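Local coordinates for protein methyltransferase (Streptomyces avermitilis, PDB 3GIW) that probably acts as an S-adenosylmethionine-dependent methyltransferase of Rossmann-like fold that binds S-adenosyl-L-homocysteine, its methyl-accepting substrate being unknown, at residues A25-Y28 / D29-G33; L239-E243 / P244-Q248; P150-R153 / D154-L158. One frame throughout, in Å; residues are numbered along the deposited sequence.

Contact 1: residues A25-Y28 / D29-G33; sequences ARIY and DYIIG
Tyr28 and Ile32 meet one turn apart at the C-terminal end of helix 24-31, where the isoleucine's outermost methyl, CD1, lies 3.7 Å from CE1 of Tyr28 and the two side chains cross obliquely. In the tyrosine conformer described here, one of two modelled, CG stands opposite the backbone N (chi1 -179°), which sends the ring outward from the helix, leaning slightly toward its C-terminal end, with Ile32 CG2 over one ring face. Ile32 has CG1 wedged between its own backbone N and carbonyl carbon (chi1 69°). This carries CG1 to 3.4 Å from Tyr28 O and directs CD1 to the ring, so that the isoleucine touches both the carbonyl oxygen and the ring of the same residue. Tyr28 O also accepts the helical bond from Ile32 N at 3.0 Å. One residue earlier, Ile31 N reaches Ile27 O at 2.9 Å, and Ile31 CG1 packs 3.3 Å from that same oxygen, while Ile27 CG2 and Ile31 CG1 make a looser apolar contact. Tyr30 N bonds to Arg26 O, and Asp29 N to Ala25 O.

The helix closes in a Schellman motif: Gly33 takes a positive phi of 100°, and its N bonds to Tyr30 O at 3.2 Å. At these backbone angles a beta carbon on Gly33 would run into the carbonyl O of Ile32. Tyr28 belongs to the S-adenosyl-L-homocysteine site, which holds no such ligand in this model, and its OH is hydrogen-bonded to Asn62 ND2 of that site. Asp29 OD2 accepts from Asp36 N, and Tyr30 OH bonds to Asp46 of helix 39-51. Ile27 and Ile31 pack on helix 39-51, whereas Tyr28, Ile31 and Ile32 lie against helix 55-75.

Contact 2: residues L239-E243 / P244-Q248; sequences LELVE and PGIVQ
A type VIa turn with a cis peptide between Glu243 and Pro244 breaks the edge strand 240-248, and Gly245 N closes it on Val242 O at 2.9 Å (N-H...O angle 154°). A water molecule at the mouth of the turn lies within hydrogen-bonding distance of Val242 O and Gly245 O, at 2.8 Å each, though it has more acceptors in reach than protons to give. Gly245 has a positive phi of 86°, where a beta carbon would collide with the carbonyl O of Pro244. Glu243 sets its CG between its backbone N and carbonyl carbon (chi1 65°) and bends again at chi2, folding the carboxylate back until OE1 stands 3.3 Å from Pro244 N, an atom with no hydrogen to offer. Beyond the turn the two flanks meet through apolar side chains: Leu241 CD2 touches Ile246 CG1 at 3.9 Å. Glu243 O, within the turn, accepts from His253 NE2. The strand pairs on both sides of the break with strand 269-275, through Val242 with Val273 and Val247 with Gly271. Leu241 and Ile246 lean on Ala272 of that strand, and Ile246 also packs against Ala232 and Glu233 of helix 229-234.

Contact 3: residues P150-R153 / D154-L158; sequences PELR and DTLDL
Thr155 OG1 donates a short hydrogen bond of 2.5 Å to Glu151 O, meeting the carbonyl almost head-on. The next carbonyl, Leu152 O, takes two donors: Leu156 N at 2.8 Å, nearly straight, and Thr155 N at 3.0 Å, which comes from well above the carbonyl plane. Asp154 N completes the set on Pro150 O at 2.9 Å. Thr155 can reach back because its OG1 lies opposite its carbonyl carbon (chi1 -58°), on the side of the preceding turn. A valine here, lacking the hydroxyl, would probably leave Glu151 O without a mate and the chain leaving the helix less firmly held. Helix 150-153 and the chain after it belong to the crossover connection from strand 132-137 to strand 163-167 of the Rossmann-like sheet: Thr155 touches strands 132-137 and 107-112, and Leu152 rests on Leu83 of strand 81-85. Farther out, Leu152 CG packs 4.2 Å from Leu156 CD1, and Leu152 CD2 meets Leu158 CD1. Leu158 CD1 also sits over one face of the Arg153 guanidinium, 3.7 Å from Arg153 CZ and displaced toward the rim, the two side chains crossing at about a right angle. Arg153 NE is hydrogen-bonded to Leu147 O.

From the N terminus come contact 1 on helix 24-31, contact 3 on helix 150-153 and the loop after it, and contact 2 in strand 240-248. They follow in series; none nests within or crosses another. In each the two segments adjoin, so no long loop is closed: contact 1 ends a helix beside the cofactor site, contact 3 leads out of a short helix toward strand 163-167, and contact 2 kinks an edge strand. Their centres lie about 27 to 30 Å apart. The helix of contact 1 packs on helices 39-51 and 55-75, contact 3 abuts the parallel strands 132-137, 107-112 and 81-85, and contact 2 belongs to the outer strand at the sheet's antiparallel end.

Contact 1: residues A25-Y28 / D29-G33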
ATOM      1  N   ALA A  25       0.623   0.391 -10.963  1.00 12.42           N
ATOM      2  CA  ALA A  25       0.938   1.645 -10.279  1.00 12.55           C
ATOM      3  C   ALA A  25       0.586   2.848 -11.126  1.00 12.03           C
ATOM      4  O   ALA A  25       0.225   3.914 -10.622  1.00 12.22           O
ATOM      5  CB  ALA A  25       2.414   1.679  -9.935  1.00 14.80           C
ATOM      6  N   ARG A  26       0.767   2.705 -12.436  1.00 11.29           N
ATOM      7  CA  ARG A  26       0.509   3.767 -13.393  1.00 12.06           C
ATOM      8  C   ARG A  26      -0.994   3.981 -13.636  1.00 12.43           C
ATOM      9  O   ARG A  26      -1.448   5.120 -13.794  1.00 12.28           O
ATOM     10  CB  ARG A  26       1.238   3.474 -14.725  1.00 12.90           C
ATOM     11  CG  ARG A  26       2.760   3.251 -14.560  1.00 13.74           C
ATOM     12  CD  ARG A  26       3.423   2.761 -15.836  1.00 14.67           C
ATOM     13  NE  ARG A  26       4.649   1.997 -15.527  1.00 16.34           N
ATOM     14  CZ  ARG A  26       5.474   1.531 -16.472  1.00 17.34           C
ATOM     15  NH1 ARG A  26       5.179   1.729 -17.757  1.00 18.68           N
ATOM     16  NH2 ARG A  26       6.573   0.872 -16.130  1.00 16.62           N
ATOM     17  N   ILE A  27      -1.768   2.888 -13.672  1.00 12.14           N
ATOM     18  CA  ILE A  27      -3.235   3.035 -13.714  1.00 13.15           C
ATOM     19  C   ILE A  27      -3.723   3.795 -12.480  1.00 12.22           C
ATOM     20  O   ILE A  27      -4.558   4.708 -12.579  1.00 12.17           O
ATOM     21  CB  ILE A  27      -3.931   1.635 -13.768  1.00 13.57           C
ATOM     22  CG1 ILE A  27      -3.631   0.928 -15.097  1.00 14.53           C
ATOM     23  CG2 ILE A  27      -5.448   1.765 -13.540  1.00 14.41           C
ATOM     24  CD1 ILE A  27      -3.966  -0.570 -15.108  1.00 14.67           C
ATOM     25  N   TYR A  28      -3.211   3.414 -11.313  1.00 11.92           N
ATOM     26  CA  TYR A  28      -3.628   4.064 -10.062  0.50 11.63           C
ATOM     27  C   TYR A  28      -3.313   5.573 -10.150  1.00 12.91           C
ATOM     28  O   TYR A  28      -4.167   6.445  -9.849  1.00 13.14           O
ATOM     29  CB  TYR A  28      -2.900   3.397  -8.904  0.50 13.20           C
ATOM     30  CG  TYR A  28      -3.199   3.906  -7.523  0.50 12.88           C
ATOM     31  CD1 TYR A  28      -2.438   4.903  -6.951  0.50 13.77           C
ATOM     32  CD2 TYR A  28      -4.189   3.323  -6.737  0.50 13.29           C
ATOM     33  CE1 TYR A  28      -2.692   5.337  -5.656  0.50 13.52           C
ATOM     34  CE2 TYR A  28      -4.418   3.730  -5.445  0.50 15.34           C
ATOM     35  CZ  TYR A  28      -3.671   4.731  -4.907  0.50 14.11           C
ATOM     36  OH  TYR A  28      -3.936   5.102  -3.594  0.50 16.14           O
ATOM     37  N   ASP A  29      -2.093   5.907 -10.585  1.00 12.44           N
ATOM     38  CA  ASP A  29      -1.734   7.304 -10.694  1.00 13.09           C
ATOM     39  C   ASP A  29      -2.623   8.068 -11.683  1.00 13.23           C
ATOM     40  O   ASP A  29      -3.045   9.185 -11.388  1.00 12.71           O
ATOM     41  CB  ASP A  29      -0.252   7.461 -11.072  1.00 12.38           C
ATOM     42  CG  ASP A  29       0.304   8.825 -10.732  1.00 13.83           C
ATOM     43  OD1 ASP A  29       0.242   9.216  -9.558  1.00 17.45           O
ATOM     44  OD2 ASP A  29       0.826   9.485 -11.641  1.00 16.53           O
ATOM     45  N   TYR A  30      -2.889   7.474 -12.840  1.00 12.44           N
ATOM     46  CA  TYR A  30      -3.811   8.057 -13.830  1.00 12.33           C
ATOM     47  C   TYR A  30      -5.150   8.375 -13.162  1.00 12.58           C
ATOM     48  O   TYR A  30      -5.650   9.510 -13.229  1.00 13.20           O
ATOM     49  CB  TYR A  30      -4.002   7.115 -15.017  1.00 12.29           C
ATOM     50  CG  TYR A  30      -5.156   7.524 -15.891  1.00 13.36           C
ATOM     51  CD1 TYR A  30      -5.115   8.708 -16.608  1.00 13.37           C
ATOM     52  CD2 TYR A  30      -6.301   6.746 -15.975  1.00 12.96           C
ATOM     53  CE1 TYR A  30      -6.164   9.096 -17.397  1.00 14.36           C
ATOM     54  CE2 TYR A  30      -7.365   7.106 -16.759  1.00 13.17           C
ATOM     55  CZ  TYR A  30      -7.295   8.298 -17.482  1.00 13.50           C
ATOM     56  OH  TYR A  30      -8.366   8.712 -18.276  1.00 15.51           O
ATOM     57  N   ILE A  31      -5.726   7.382 -12.490  1.00 13.17           N
ATOM     58  CA  ILE A  31      -7.061   7.549 -11.907  1.00 14.24           C
ATOM     59  C   ILE A  31      -7.101   8.607 -10.797  1.00 14.70           C
ATOM     60  O   ILE A  31      -8.089   9.316 -10.721  1.00 15.97           O
ATOM     61  CB  ILE A  31      -7.599   6.179 -11.433  1.00 14.07           C
ATOM     62  CG1 ILE A  31      -7.855   5.230 -12.606  1.00 14.13           C
ATOM     63  CG2 ILE A  31      -8.835   6.323 -10.474  1.00 14.08           C
ATOM     64  CD1 ILE A  31      -9.007   5.603 -13.580  1.00 15.77           C
ATOM     65  N   ILE A  32      -6.068   8.723  -9.959  1.00 14.77           N
ATOM     66  CA  ILE A  32      -6.059   9.689  -8.860  1.00 14.54           C
ATOM     67  C   ILE A  32      -5.555  11.083  -9.285  1.00 15.77           C
ATOM     68  O   ILE A  32      -5.422  11.976  -8.428  1.00 19.74           O
ATOM     69  CB  ILE A  32      -5.337   9.218  -7.574  1.00 16.98           C
ATOM     70  CG1 ILE A  32      -3.835   9.101  -7.771  1.00 17.40           C
ATOM     71  CG2 ILE A  32      -5.978   7.911  -7.051  1.00 18.20           C
ATOM     72  CD1 ILE A  32      -3.070   8.920  -6.489  1.00 19.67           C
ATOM     73  N   GLY A  33      -5.270  11.275 -10.576  1.00 15.98           N
ATOM     74  CA  GLY A  33      -4.985  12.613 -11.126  1.00 16.46           C
ATOM     75  C   GLY A  33      -3.522  12.955 -11.331  1.00 16.05           C
ATOM     76  O   GLY A  33      -3.196  14.127 -11.547  1.00 17.96           O
TER

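Contact 2: residues L239-E243 / P244-Q248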
ATOM      1  N   LEU A 239      -1.429 -11.140  15.872  1.00 15.47           N
ATOM      2  CA  LEU A 239      -1.187  -9.703  16.064  1.00 14.80           C
ATOM      3  C   LEU A 239      -2.345  -9.034  16.791  1.00 15.78           C
ATOM      4  O   LEU A 239      -3.457  -9.581  16.858  1.00 18.01           O
ATOM      5  CB  LEU A 239      -0.957  -9.009  14.701  1.00 14.20           C
ATOM      6  CG  LEU A 239       0.100  -9.633  13.802  1.00 14.43           C
ATOM      7  CD1 LEU A 239       0.283  -8.873  12.471  1.00 15.12           C
ATOM      8  CD2 LEU A 239       1.428  -9.725  14.533  1.00 15.45           C
ATOM      9  N   GLU A 240      -2.100  -7.843  17.315  1.00 13.82           N
ATOM     10  CA  GLU A 240      -3.089  -7.125  18.113  1.00 15.43           C
ATOM     11  C   GLU A 240      -3.671  -5.966  17.297  1.00 13.72           C
ATOM     12  O   GLU A 240      -3.054  -4.932  17.125  1.00 12.74           O
ATOM     13  CB  GLU A 240      -2.461  -6.642  19.435  1.00 17.70           C
ATOM     14  CG  GLU A 240      -1.931  -7.834  20.292  1.00 20.30           C
ATOM     15  CD  GLU A 240      -1.449  -7.483  21.706  1.00 22.15           C
ATOM     16  OE1 GLU A 240      -1.170  -6.306  21.967  1.00 24.53           O
ATOM     17  OE2 GLU A 240      -1.372  -8.404  22.551  1.00 25.88           O
ATOM     18  N   LEU A 241      -4.878  -6.161  16.792  1.00 13.68           N
ATOM     19  CA  LEU A 241      -5.509  -5.144  15.944  1.00 13.67           C
ATOM     20  C   LEU A 241      -5.805  -3.869  16.693  1.00 14.11           C
ATOM     21  O   LEU A 241      -6.335  -3.901  17.820  1.00 14.07           O
ATOM     22  CB  LEU A 241      -6.824  -5.649  15.302  1.00 13.36           C
ATOM     23  CG  LEU A 241      -6.657  -6.584  14.102  1.00 13.96           C
ATOM     24  CD1 LEU A 241      -7.911  -7.473  13.895  1.00 15.79           C
ATOM     25  CD2 LEU A 241      -6.319  -5.839  12.826  1.00 15.19           C
ATOM     26  N   VAL A 242      -5.483  -2.740  16.076  1.00 14.24           N
ATOM     27  CA  VAL A 242      -5.931  -1.435  16.536  1.00 13.89           C
ATOM     28  C   VAL A 242      -7.432  -1.289  16.220  1.00 13.66           C
ATOM     29  O   VAL A 242      -7.865  -1.607  15.100  1.00 14.69           O
ATOM     30  CB  VAL A 242      -5.124  -0.300  15.838  1.00 14.85           C
ATOM     31  CG1 VAL A 242      -5.616   1.106  16.261  1.00 15.51           C
ATOM     32  CG2 VAL A 242      -3.619  -0.467  16.138  1.00 15.41           C
ATOM     33  N   GLU A 243      -8.252  -0.830  17.157  1.00 13.15           N
ATOM     34  CA  GLU A 243      -9.668  -0.610  16.888  1.00 13.70           C
ATOM     35  C   GLU A 243      -9.768   0.409  15.747  1.00 14.63           C
ATOM     36  O   GLU A 243      -8.975   1.331  15.686  1.00 14.30           O
ATOM     37  CB  GLU A 243     -10.428  -0.131  18.158  1.00 16.21           C
ATOM     38  CG  GLU A 243      -9.988   1.244  18.685  1.00 19.98           C
ATOM     39  CD  GLU A 243     -10.641   2.448  17.987  1.00 23.77           C
ATOM     40  OE1 GLU A 243     -11.671   2.287  17.279  1.00 25.94           O
ATOM     41  OE2 GLU A 243     -10.097   3.571  18.170  1.00 26.89           O
ATOM     42  N   PRO A 244     -10.754   0.249  14.852  1.00 15.03           N
ATOM     43  CA  PRO A 244     -11.897  -0.654  14.864  1.00 14.53           C
ATOM     44  C   PRO A 244     -11.670  -2.035  14.221  1.00 14.71           C
ATOM     45  O   PRO A 244     -12.641  -2.729  13.890  1.00 15.98           O
ATOM     46  CB  PRO A 244     -12.930   0.129  14.057  1.00 16.78           C
ATOM     47  CG  PRO A 244     -12.109   0.852  13.034  1.00 16.11           C
ATOM     48  CD  PRO A 244     -10.822   1.208  13.724  1.00 15.93           C
ATOM     49  N   GLY A 245     -10.420  -2.459  14.073  1.00 13.85           N
ATOM     50  CA  GLY A 245     -10.148  -3.734  13.431  1.00 13.47           C
ATOM     51  C   GLY A 245     -10.057  -3.637  11.915  1.00 12.38           C
ATOM     52  O   GLY A 245      -9.499  -2.685  11.370  1.00 13.45           O
ATOM     53  N   ILE A 246     -10.528  -4.678  11.255  1.00 13.05           N
ATOM     54  CA  ILE A 246     -10.457  -4.767   9.797  1.00 12.48           C
ATOM     55  C   ILE A 246     -11.797  -4.293   9.226  1.00 13.12           C
ATOM     56  O   ILE A 246     -12.826  -4.955   9.413  1.00 13.43           O
ATOM     57  CB  ILE A 246     -10.154  -6.219   9.308  1.00 13.12           C
ATOM     58  CG1 ILE A 246      -8.865  -6.770   9.958  1.00 14.72           C
ATOM     59  CG2 ILE A 246     -10.074  -6.288   7.784  1.00 14.54           C
ATOM     60  CD1 ILE A 246      -8.700  -8.318   9.815  1.00 14.45           C
ATOM     61  N   VAL A 247     -11.779  -3.108   8.629  1.00 11.83           N
ATOM     62  CA  VAL A 247     -13.001  -2.444   8.153  1.00 11.90           C
ATOM     63  C   VAL A 247     -12.788  -1.789   6.813  1.00 10.76           C
ATOM     64  O   VAL A 247     -11.659  -1.633   6.362  1.00 12.24           O
ATOM     65  CB  VAL A 247     -13.484  -1.370   9.135  1.00 12.55           C
ATOM     66  CG1 VAL A 247     -13.790  -1.954  10.526  1.00 12.80           C
ATOM     67  CG2 VAL A 247     -12.465  -0.218   9.268  1.00 12.59           C
ATOM     68  N   GLN A 248     -13.863  -1.466   6.099  1.00  9.92           N
ATOM     69  CA  GLN A 248     -13.681  -0.713   4.870  1.00 10.33           C
ATOM     70  C   GLN A 248     -12.876   0.568   5.129  1.00 10.61           C
ATOM     71  O   GLN A 248     -13.065   1.213   6.133  1.00 10.69           O
ATOM     72  CB  GLN A 248     -15.017  -0.386   4.202  1.00  9.98           C
ATOM     73  CG  GLN A 248     -15.714  -1.590   3.574  1.00 11.33           C
ATOM     74  CD  GLN A 248     -16.966  -1.103   2.840  1.00 11.33           C
ATOM     75  OE1 GLN A 248     -17.962  -0.719   3.464  1.00 12.81           O
ATOM     76  NE2 GLN A 248     -16.883  -1.050   1.498  1.00 12.26           N
TER
HETATM   77  O   HOH W   1      -7.172  -1.628  12.427  1.00 12.15           O

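Contact 3: residues P150-R153 / D154-L158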
ATOM      1  N   PRO A 150      21.432  -3.485   1.291  1.00 19.71           N
ATOM      2  CA  PRO A 150      22.267  -2.552   2.042  1.00 20.80           C
ATOM      3  C   PRO A 150      21.576  -1.197   2.269  1.00 21.26           C
ATOM      4  O   PRO A 150      21.814  -0.550   3.301  1.00 21.32           O
ATOM      5  CB  PRO A 150      23.532  -2.421   1.177  1.00 21.60           C
ATOM      6  CG  PRO A 150      23.150  -2.957  -0.155  1.00 21.07           C
ATOM      7  CD  PRO A 150      22.041  -3.907   0.019  1.00 21.29           C
ATOM      8  N   GLU A 151      20.719  -0.780   1.337  1.00 22.05           N
ATOM      9  CA  GLU A 151      19.992   0.475   1.483  1.00 22.60           C
ATOM     10  C   GLU A 151      19.090   0.430   2.698  1.00 21.59           C
ATOM     11  O   GLU A 151      18.924   1.429   3.400  1.00 23.06           O
ATOM     12  CB  GLU A 151      19.130   0.761   0.241  1.00 23.69           C
ATOM     13  CG  GLU A 151      19.932   1.011  -1.028  1.00 25.64           C
ATOM     14  CD  GLU A 151      20.189  -0.252  -1.866  1.00 26.51           C
ATOM     15  OE1 GLU A 151      20.031  -1.400  -1.386  1.00 25.37           O
ATOM     16  OE2 GLU A 151      20.563  -0.079  -3.042  1.00 27.15           O
ATOM     17  N   LEU A 152      18.527  -0.744   2.942  1.00 18.26           N
ATOM     18  CA  LEU A 152      17.642  -0.962   4.075  1.00 18.55           C
ATOM     19  C   LEU A 152      18.427  -1.040   5.365  1.00 19.03           C
ATOM     20  O   LEU A 152      18.085  -0.360   6.334  1.00 17.79           O
ATOM     21  CB  LEU A 152      16.846  -2.244   3.904  1.00 18.79           C
ATOM     22  CG  LEU A 152      15.813  -2.510   4.991  1.00 20.31           C
ATOM     23  CD1 LEU A 152      14.649  -3.274   4.369  1.00 20.68           C
ATOM     24  CD2 LEU A 152      16.426  -3.303   6.117  1.00 21.18           C
ATOM     25  N   ARG A 153      19.506  -1.820   5.354  1.00 19.49           N
ATOM     26  CA  ARG A 153      20.309  -2.010   6.579  1.00 19.81           C
ATOM     27  C   ARG A 153      21.082  -0.777   7.000  1.00 19.12           C
ATOM     28  O   ARG A 153      21.422  -0.665   8.173  1.00 18.13           O
ATOM     29  CB  ARG A 153      21.269  -3.185   6.433  1.00 22.17           C
ATOM     30  CG  ARG A 153      20.581  -4.500   6.421  1.00 23.65           C
ATOM     31  CD  ARG A 153      19.906  -4.759   7.757  1.00 25.70           C
ATOM     32  NE  ARG A 153      19.198  -6.022   7.731  1.00 28.21           N
ATOM     33  CZ  ARG A 153      19.316  -7.004   8.625  1.00 29.04           C
ATOM     34  NH1 ARG A 153      20.087  -6.892   9.709  1.00 30.03           N
ATOM     35  NH2 ARG A 153      18.595  -8.099   8.451  1.00 29.59           N
ATOM     36  N   ASP A 154      21.374   0.112   6.051  1.00 17.89           N
ATOM     37  CA  ASP A 154      21.937   1.428   6.357  1.00 18.72           C
ATOM     38  C   ASP A 154      20.937   2.461   6.780  1.00 18.48           C
ATOM     39  O   ASP A 154      21.330   3.565   7.187  1.00 20.89           O
ATOM     40  CB  ASP A 154      22.737   1.986   5.174  1.00 19.75           C
ATOM     41  CG  ASP A 154      24.028   1.230   4.936  1.00 21.66           C
ATOM     42  OD1 ASP A 154      24.485   0.516   5.855  1.00 21.36           O
ATOM     43  OD2 ASP A 154      24.570   1.361   3.813  1.00 24.22           O
ATOM     44  N   THR A 155      19.646   2.131   6.664  1.00 15.44           N
ATOM     45  CA  THR A 155      18.609   3.092   6.942  1.00 15.22           C
ATOM     46  C   THR A 155      17.868   2.743   8.232  1.00 14.65           C
ATOM     47  O   THR A 155      17.736   3.591   9.096  1.00 17.93           O
ATOM     48  CB  THR A 155      17.644   3.220   5.730  1.00 14.32           C
ATOM     49  OG1 THR A 155      18.424   3.602   4.575  1.00 16.92           O
ATOM     50  CG2 THR A 155      16.568   4.288   5.965  1.00 17.30           C
ATOM     51  N   LEU A 156      17.377   1.506   8.343  1.00 13.44           N
ATOM     52  CA  LEU A 156      16.607   1.040   9.484  1.00 13.93           C
ATOM     53  C   LEU A 156      17.462   0.254  10.482  1.00 13.00           C
ATOM     54  O   LEU A 156      18.415  -0.441  10.105  1.00 14.28           O
ATOM     55  CB  LEU A 156      15.459   0.157   9.030  1.00 13.47           C
ATOM     56  CG  LEU A 156      14.510   0.744   7.983  1.00 15.01           C
ATOM     57  CD1 LEU A 156      13.393  -0.270   7.662  1.00 17.13           C
ATOM     58  CD2 LEU A 156      13.988   2.122   8.422  1.00 16.14           C
ATOM     59  N   ASP A 157      17.091   0.362  11.755  1.00 11.54           N
ATOM     60  CA  ASP A 157      17.637  -0.437  12.840  1.00 11.11           C
ATOM     61  C   ASP A 157      16.608  -1.488  13.189  1.00  9.83           C
ATOM     62  O   ASP A 157      15.577  -1.197  13.815  1.00 10.14           O
ATOM     63  CB  ASP A 157      17.905   0.489  14.023  1.00 10.91           C
ATOM     64  CG  ASP A 157      18.417  -0.223  15.246  1.00 12.65           C
ATOM     65  OD1 ASP A 157      18.368  -1.466  15.326  1.00 11.18           O
ATOM     66  OD2 ASP A 157      18.891   0.498  16.178  1.00 13.51           O
ATOM     67  N   LEU A 158      16.826  -2.727  12.789  1.00 11.04           N
ATOM     68  CA  LEU A 158      15.813  -3.772  12.992  1.00 12.27           C
ATOM     69  C   LEU A 158      15.749  -4.334  14.415  1.00 11.42           C
ATOM     70  O   LEU A 158      15.001  -5.290  14.684  1.00 12.60           O
ATOM     71  CB  LEU A 158      15.967  -4.898  11.965  1.00 13.45           C
ATOM     72  CG  LEU A 158      15.896  -4.467  10.486  1.00 14.79           C
ATOM     73  CD1 LEU A 158      15.931  -5.736   9.613  1.00 17.14           C
ATOM     74  CD2 LEU A 158      14.641  -3.617  10.219  1.00 15.46           C
TER